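Local coordinates for protein starch synthase I (Hordeum vulgare, PDB 4HLN) that belongs to the starch synthases, plant glycosyltransferases built from two Rossmann-like domains of the GT-B type, at residues V161-L169 with R238-A249. Sequence-based numbering, arbitrary orientation.
Sequences VMVVMPRYL and RYTLLCYAACEA
Two buried tyrosine hydroxyls meet at one end of a largely apolar contact: Tyr168 OH and Tyr239 OH are hydrogen-bonded at 2.7 Å, each oxygen in the plane of the other's ring, while the side chains cross at about a right angle. Both hydroxyls have a further hydrogen-bond partner in a backbone carbonyl, Gly132 O for Tyr168 and Phe229 O for Tyr239. Pro166 CB lies over one face of the Tyr168 ring, toward its rim, and Pro166 CG comes within 4.2 Å of Tyr239 CE2. The guanidinium of Arg238 brings NH2 to the edge of the Tyr168 ring, while its NH1 is hydrogen-bonded to Asn235 OD1 and Phe229 O. From here the strand-on-helix interface continues back along the strand and forward along the helix. Val164, with CG1 anti to the backbone N (chi1 -176°), reaches Ala246 CB at 4.0 Å and also touches Leu242 CD1. Farther on, the extended Met162 chain carries SD to Ala249 CB, 3.9 Å away. The segments of strand 160-166 and helix 235-252 run nearly antiparallel (152°), the arrangement expected of a helix packed on a Rossmann-like sheet, with strands 126-130 and 208-214 flanking the strand and helix 276-284 against the helix.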
ATOM      1  N   VAL A 161       6.276 -16.132 -11.648  1.00 29.50           N
ATOM      2  CA  VAL A 161       6.080 -15.429 -10.379  1.00 33.64           C
ATOM      3  C   VAL A 161       5.941 -16.390  -9.207  1.00 39.09           C
ATOM      4  O   VAL A 161       5.077 -17.274  -9.203  1.00 39.94           O
ATOM      5  CB  VAL A 161       4.836 -14.478 -10.425  1.00 37.73           C
ATOM      6  CG1 VAL A 161       4.619 -13.785  -9.071  1.00 35.21           C
ATOM      7  CG2 VAL A 161       4.971 -13.453 -11.548  1.00 32.57           C
ATOM      8  N   MET A 162       6.804 -16.210  -8.214  1.00 33.25           N
ATOM      9  CA  MET A 162       6.737 -17.014  -7.003  1.00 36.30           C
ATOM     10  C   MET A 162       6.352 -16.140  -5.814  1.00 39.05           C
ATOM     11  O   MET A 162       6.774 -14.992  -5.728  1.00 37.97           O
ATOM     12  CB  MET A 162       8.080 -17.708  -6.753  1.00 26.51           C
ATOM     13  CG  MET A 162       8.134 -18.520  -5.451  1.00 36.88           C
ATOM     14  SD  MET A 162       9.695 -19.404  -5.138  1.00 48.69           S
ATOM     15  CE  MET A 162       9.838 -20.372  -6.631  1.00 41.28           C
ATOM     16  N   VAL A 163       5.532 -16.664  -4.910  1.00 36.69           N
ATOM     17  CA  VAL A 163       5.342 -15.989  -3.629  1.00 34.02           C
ATOM     18  C   VAL A 163       5.645 -16.928  -2.494  1.00 35.46           C
ATOM     19  O   VAL A 163       5.029 -17.992  -2.384  1.00 35.45           O
ATOM     20  CB  VAL A 163       3.922 -15.507  -3.409  1.00 35.79           C
ATOM     21  CG1 VAL A 163       3.851 -14.785  -2.061  1.00 27.30           C
ATOM     22  CG2 VAL A 163       3.482 -14.614  -4.539  1.00 35.96           C
ATOM     23  N   VAL A 164       6.578 -16.515  -1.641  1.00 34.66           N
ATOM     24  CA  VAL A 164       7.022 -17.317  -0.500  1.00 37.85           C
ATOM     25  C   VAL A 164       6.483 -16.726   0.801  1.00 39.33           C
ATOM     26  O   VAL A 164       6.635 -15.535   1.053  1.00 37.11           O
ATOM     27  CB  VAL A 164       8.554 -17.366  -0.433  1.00 31.17           C
ATOM     28  CG1 VAL A 164       9.031 -18.275   0.702  1.00 32.11           C
ATOM     29  CG2 VAL A 164       9.099 -17.826  -1.744  1.00 34.64           C
ATOM     30  N   MET A 165       5.864 -17.583   1.609  1.00 38.54           N
ATOM     31  CA  MET A 165       5.124 -17.203   2.813  1.00 33.61           C
ATOM     32  C   MET A 165       5.256 -18.287   3.846  1.00 37.33           C
ATOM     33  O   MET A 165       5.560 -19.430   3.525  1.00 46.13           O
ATOM     34  CB  MET A 165       3.632 -17.162   2.536  1.00 32.05           C
ATOM     35  CG  MET A 165       3.112 -15.949   1.879  1.00 48.61           C
ATOM     36  SD  MET A 165       1.634 -16.522   1.041  1.00 62.81           S
ATOM     37  CE  MET A 165       2.396 -17.822   0.062  1.00 73.10           C
ATOM     38  N   PRO A 166       4.966 -17.947   5.096  1.00 40.97           N
ATOM     39  CA  PRO A 166       4.896 -19.007   6.098  1.00 32.62           C
ATOM     40  C   PRO A 166       3.626 -19.808   5.909  1.00 34.03           C
ATOM     41  O   PRO A 166       2.609 -19.289   5.460  1.00 38.30           O
ATOM     42  CB  PRO A 166       4.848 -18.236   7.417  1.00 35.39           C
ATOM     43  CG  PRO A 166       5.421 -16.860   7.074  1.00 38.64           C
ATOM     44  CD  PRO A 166       4.926 -16.603   5.699  1.00 42.19           C
ATOM     45  N   ARG A 167       3.695 -21.085   6.238  1.00 44.62           N
ATOM     46  CA  ARG A 167       2.499 -21.906   6.299  1.00 47.63           C
ATOM     47  C   ARG A 167       1.958 -21.784   7.731  1.00 46.51           C
ATOM     48  O   ARG A 167       2.376 -22.500   8.641  1.00 39.48           O
ATOM     49  CB  ARG A 167       2.855 -23.346   5.938  1.00 43.00           C
ATOM     50  CG  ARG A 167       1.702 -24.305   5.811  1.00 40.50           C
ATOM     51  CD  ARG A 167       2.177 -25.503   5.010  1.00 49.15           C
ATOM     52  NE  ARG A 167       1.271 -26.642   5.044  1.00 57.66           N
ATOM     53  CZ  ARG A 167       1.374 -27.654   5.904  1.00 57.97           C
ATOM     54  NH1 ARG A 167       2.344 -27.671   6.812  1.00 52.46           N
ATOM     55  NH2 ARG A 167       0.504 -28.654   5.853  1.00 47.60           N
ATOM     56  N   TYR A 168       1.062 -20.825   7.932  1.00 40.56           N
ATOM     57  CA  TYR A 168       0.459 -20.610   9.242  1.00 47.48           C
ATOM     58  C   TYR A 168      -0.622 -21.654   9.530  1.00 55.72           C
ATOM     59  O   TYR A 168      -1.798 -21.334   9.544  1.00 46.01           O
ATOM     60  CB  TYR A 168      -0.172 -19.230   9.282  1.00 34.31           C
ATOM     61  CG  TYR A 168       0.814 -18.092   9.176  1.00 42.95           C
ATOM     62  CD1 TYR A 168       1.661 -17.786  10.236  1.00 38.88           C
ATOM     63  CD2 TYR A 168       0.877 -17.299   8.034  1.00 38.11           C
ATOM     64  CE1 TYR A 168       2.552 -16.732  10.159  1.00 38.59           C
ATOM     65  CE2 TYR A 168       1.779 -16.238   7.946  1.00 34.31           C
ATOM     66  CZ  TYR A 168       2.607 -15.958   9.019  1.00 37.60           C
ATOM     67  OH  TYR A 168       3.502 -14.910   8.970  1.00 42.79           O
ATOM     68  N   LEU A 169      -0.226 -22.902   9.759  1.00 63.04           N
ATOM     69  CA  LEU A 169      -1.188 -24.002   9.753  1.00 60.00           C
ATOM     70  C   LEU A 169      -2.034 -24.089  11.011  1.00 71.67           C
ATOM     71  O   LEU A 169      -1.567 -23.884  12.137  1.00 78.86           O
ATOM     72  CB  LEU A 169      -0.481 -25.337   9.523  1.00 60.14           C
ATOM     73  CG  LEU A 169      -1.343 -26.535   9.132  1.00 62.84           C
ATOM     74  CD1 LEU A 169      -2.002 -26.317   7.782  1.00 67.13           C
ATOM     75  CD2 LEU A 169      -0.502 -27.794   9.100  1.00 58.98           C
ATOM     76  N   ARG A 238      11.353 -16.516  13.899  1.00 34.27           N
ATOM     77  CA  ARG A 238      10.417 -17.054  12.911  1.00 34.39           C
ATOM     78  C   ARG A 238      10.712 -16.465  11.541  1.00 41.76           C
ATOM     79  O   ARG A 238      10.773 -17.180  10.544  1.00 39.15           O
ATOM     80  CB  ARG A 238       8.958 -16.735  13.268  1.00 27.96           C
ATOM     81  CG  ARG A 238       8.410 -17.416  14.510  1.00 39.57           C
ATOM     82  CD  ARG A 238       7.264 -16.600  15.085  1.00 42.48           C
ATOM     83  NE  ARG A 238       5.950 -17.101  14.710  1.00 42.49           N
ATOM     84  CZ  ARG A 238       4.918 -16.326  14.390  1.00 50.29           C
ATOM     85  NH1 ARG A 238       5.067 -15.015  14.382  1.00 52.50           N
ATOM     86  NH2 ARG A 238       3.742 -16.860  14.066  1.00 59.99           N
ATOM     87  N   TYR A 239      10.902 -15.153  11.497  1.00 33.82           N
ATOM     88  CA  TYR A 239      11.030 -14.472  10.224  1.00 34.24           C
ATOM     89  C   TYR A 239      12.441 -14.529   9.643  1.00 37.82           C
ATOM     90  O   TYR A 239      12.640 -14.377   8.443  1.00 41.19           O
ATOM     91  CB  TYR A 239      10.426 -13.073  10.315  1.00 35.95           C
ATOM     92  CG  TYR A 239       8.948 -13.209  10.512  1.00 41.57           C
ATOM     93  CD1 TYR A 239       8.353 -12.934  11.733  1.00 37.07           C
ATOM     94  CD2 TYR A 239       8.148 -13.709   9.484  1.00 46.51           C
ATOM     95  CE1 TYR A 239       6.975 -13.110  11.912  1.00 37.37           C
ATOM     96  CE2 TYR A 239       6.791 -13.877   9.641  1.00 42.98           C
ATOM     97  CZ  TYR A 239       6.200 -13.574  10.855  1.00 45.67           C
ATOM     98  OH  TYR A 239       4.838 -13.756  10.991  1.00 41.17           O
ATOM     99  N   THR A 240      13.403 -14.808  10.509  1.00 36.77           N
ATOM    100  CA  THR A 240      14.731 -15.223  10.085  1.00 39.92           C
ATOM    101  C   THR A 240      14.642 -16.517   9.254  1.00 41.96           C
ATOM    102  O   THR A 240      15.271 -16.628   8.197  1.00 39.17           O
ATOM    103  CB  THR A 240      15.656 -15.409  11.319  1.00 34.93           C
ATOM    104  OG1 THR A 240      15.880 -14.133  11.920  1.00 40.29           O
ATOM    105  CG2 THR A 240      17.009 -15.995  10.947  1.00 26.73           C
ATOM    106  N   LEU A 241      13.847 -17.480   9.722  1.00 35.86           N
ATOM    107  CA  LEU A 241      13.682 -18.735   8.999  1.00 37.43           C
ATOM    108  C   LEU A 241      13.096 -18.447   7.629  1.00 42.69           C
ATOM    109  O   LEU A 241      13.566 -18.977   6.610  1.00 37.47           O
ATOM    110  CB  LEU A 241      12.763 -19.694   9.746  1.00 34.31           C
ATOM    111  CG  LEU A 241      13.260 -20.219  11.088  1.00 45.21           C
ATOM    112  CD1 LEU A 241      12.283 -21.234  11.678  1.00 42.68           C
ATOM    113  CD2 LEU A 241      14.652 -20.804  10.967  1.00 37.50           C
ATOM    114  N   LEU A 242      12.075 -17.591   7.627  1.00 32.47           N
ATOM    115  CA  LEU A 242      11.383 -17.215   6.410  1.00 31.74           C
ATOM    116  C   LEU A 242      12.391 -16.740   5.384  1.00 42.72           C
ATOM    117  O   LEU A 242      12.329 -17.119   4.219  1.00 46.24           O
ATOM    118  CB  LEU A 242      10.383 -16.091   6.684  1.00 26.52           C
ATOM    119  CG  LEU A 242       9.754 -15.590   5.389  1.00 34.39           C
ATOM    120  CD1 LEU A 242       9.111 -16.759   4.616  1.00 34.03           C
ATOM    121  CD2 LEU A 242       8.753 -14.493   5.630  1.00 40.00           C
ATOM    122  N   CYS A 243      13.329 -15.911   5.833  1.00 34.49           N
ATOM    123  CA  CYS A 243      14.245 -15.245   4.926  1.00 29.24           C
ATOM    124  C   CYS A 243      15.287 -16.193   4.347  1.00 41.56           C
ATOM    125  O   CYS A 243      15.527 -16.180   3.147  1.00 42.33           O
ATOM    126  CB  CYS A 243      14.895 -14.047   5.616  1.00 37.73           C
ATOM    127  SG  CYS A 243      13.793 -12.597   5.756  1.00 44.42           S
ATOM    128  N   TYR A 244      15.892 -17.027   5.189  1.00 37.40           N
ATOM    129  CA  TYR A 244      16.800 -18.057   4.697  1.00 33.86           C
ATOM    130  C   TYR A 244      16.114 -18.978   3.670  1.00 42.12           C
ATOM    131  O   TYR A 244      16.676 -19.294   2.617  1.00 48.80           O
ATOM    132  CB  TYR A 244      17.357 -18.892   5.856  1.00 27.26           C
ATOM    133  CG  TYR A 244      18.557 -18.278   6.537  1.00 37.10           C
ATOM    134  CD1 TYR A 244      19.834 -18.422   5.995  1.00 33.23           C
ATOM    135  CD2 TYR A 244      18.420 -17.559   7.734  1.00 42.38           C
ATOM    136  CE1 TYR A 244      20.938 -17.873   6.605  1.00 39.88           C
ATOM    137  CE2 TYR A 244      19.521 -16.993   8.359  1.00 36.65           C
ATOM    138  CZ  TYR A 244      20.777 -17.152   7.786  1.00 45.35           C
ATOM    139  OH  TYR A 244      21.884 -16.603   8.374  1.00 39.40           O
ATOM    140  N   ALA A 245      14.898 -19.398   3.997  1.00 33.29           N
ATOM    141  CA  ALA A 245      14.132 -20.288   3.156  1.00 41.20           C
ATOM    142  C   ALA A 245      13.910 -19.655   1.794  1.00 45.23           C
ATOM    143  O   ALA A 245      14.051 -20.296   0.763  1.00 44.58           O
ATOM    144  CB  ALA A 245      12.788 -20.600   3.816  1.00 33.46           C
ATOM    145  N   ALA A 246      13.560 -18.381   1.790  1.00 38.48           N
ATOM    146  CA  ALA A 246      13.205 -17.734   0.545  1.00 36.14           C
ATOM    147  C   ALA A 246      14.413 -17.625  -0.393  1.00 44.19           C
ATOM    148  O   ALA A 246      14.262 -17.575  -1.619  1.00 45.12           O
ATOM    149  CB  ALA A 246      12.570 -16.364   0.815  1.00 24.47           C
ATOM    150  N   CYS A 247      15.610 -17.603   0.183  1.00 44.61           N
ATOM    151  CA  CYS A 247      16.837 -17.574  -0.610  1.00 46.62           C
ATOM    152  C   CYS A 247      17.124 -18.929  -1.256  1.00 44.44           C
ATOM    153  O   CYS A 247      17.686 -19.007  -2.340  1.00 46.74           O
ATOM    154  CB  CYS A 247      18.013 -17.114   0.245  1.00 43.99           C
ATOM    155  SG  CYS A 247      17.927 -15.356   0.643  1.00 47.03           S
ATOM    156  N   GLU A 248      16.700 -19.996  -0.598  1.00 38.17           N
ATOM    157  CA  GLU A 248      16.873 -21.335  -1.143  1.00 41.51           C
ATOM    158  C   GLU A 248      15.854 -21.743  -2.206  1.00 40.35           C
ATOM    159  O   GLU A 248      16.179 -22.485  -3.133  1.00 41.33           O
ATOM    160  CB  GLU A 248      16.877 -22.355  -0.008  1.00 40.61           C
ATOM    161  CG  GLU A 248      18.165 -22.301   0.778  1.00 45.22           C
ATOM    162  CD  GLU A 248      19.368 -22.614  -0.107  1.00 57.80           C
ATOM    163  OE1 GLU A 248      19.384 -23.724  -0.695  1.00 59.93           O
ATOM    164  OE2 GLU A 248      20.281 -21.759  -0.228  1.00 57.10           O
ATOM    165  N   ALA A 249      14.626 -21.262  -2.076  1.00 35.48           N
ATOM    166  CA  ALA A 249      13.548 -21.756  -2.921  1.00 39.70           C
ATOM    167  C   ALA A 249      13.876 -21.710  -4.422  1.00 44.83           C
ATOM    168  O   ALA A 249      13.685 -22.701  -5.140  1.00 53.92           O
ATOM    169  CB  ALA A 249      12.244 -21.024  -2.611  1.00 29.10           C
TER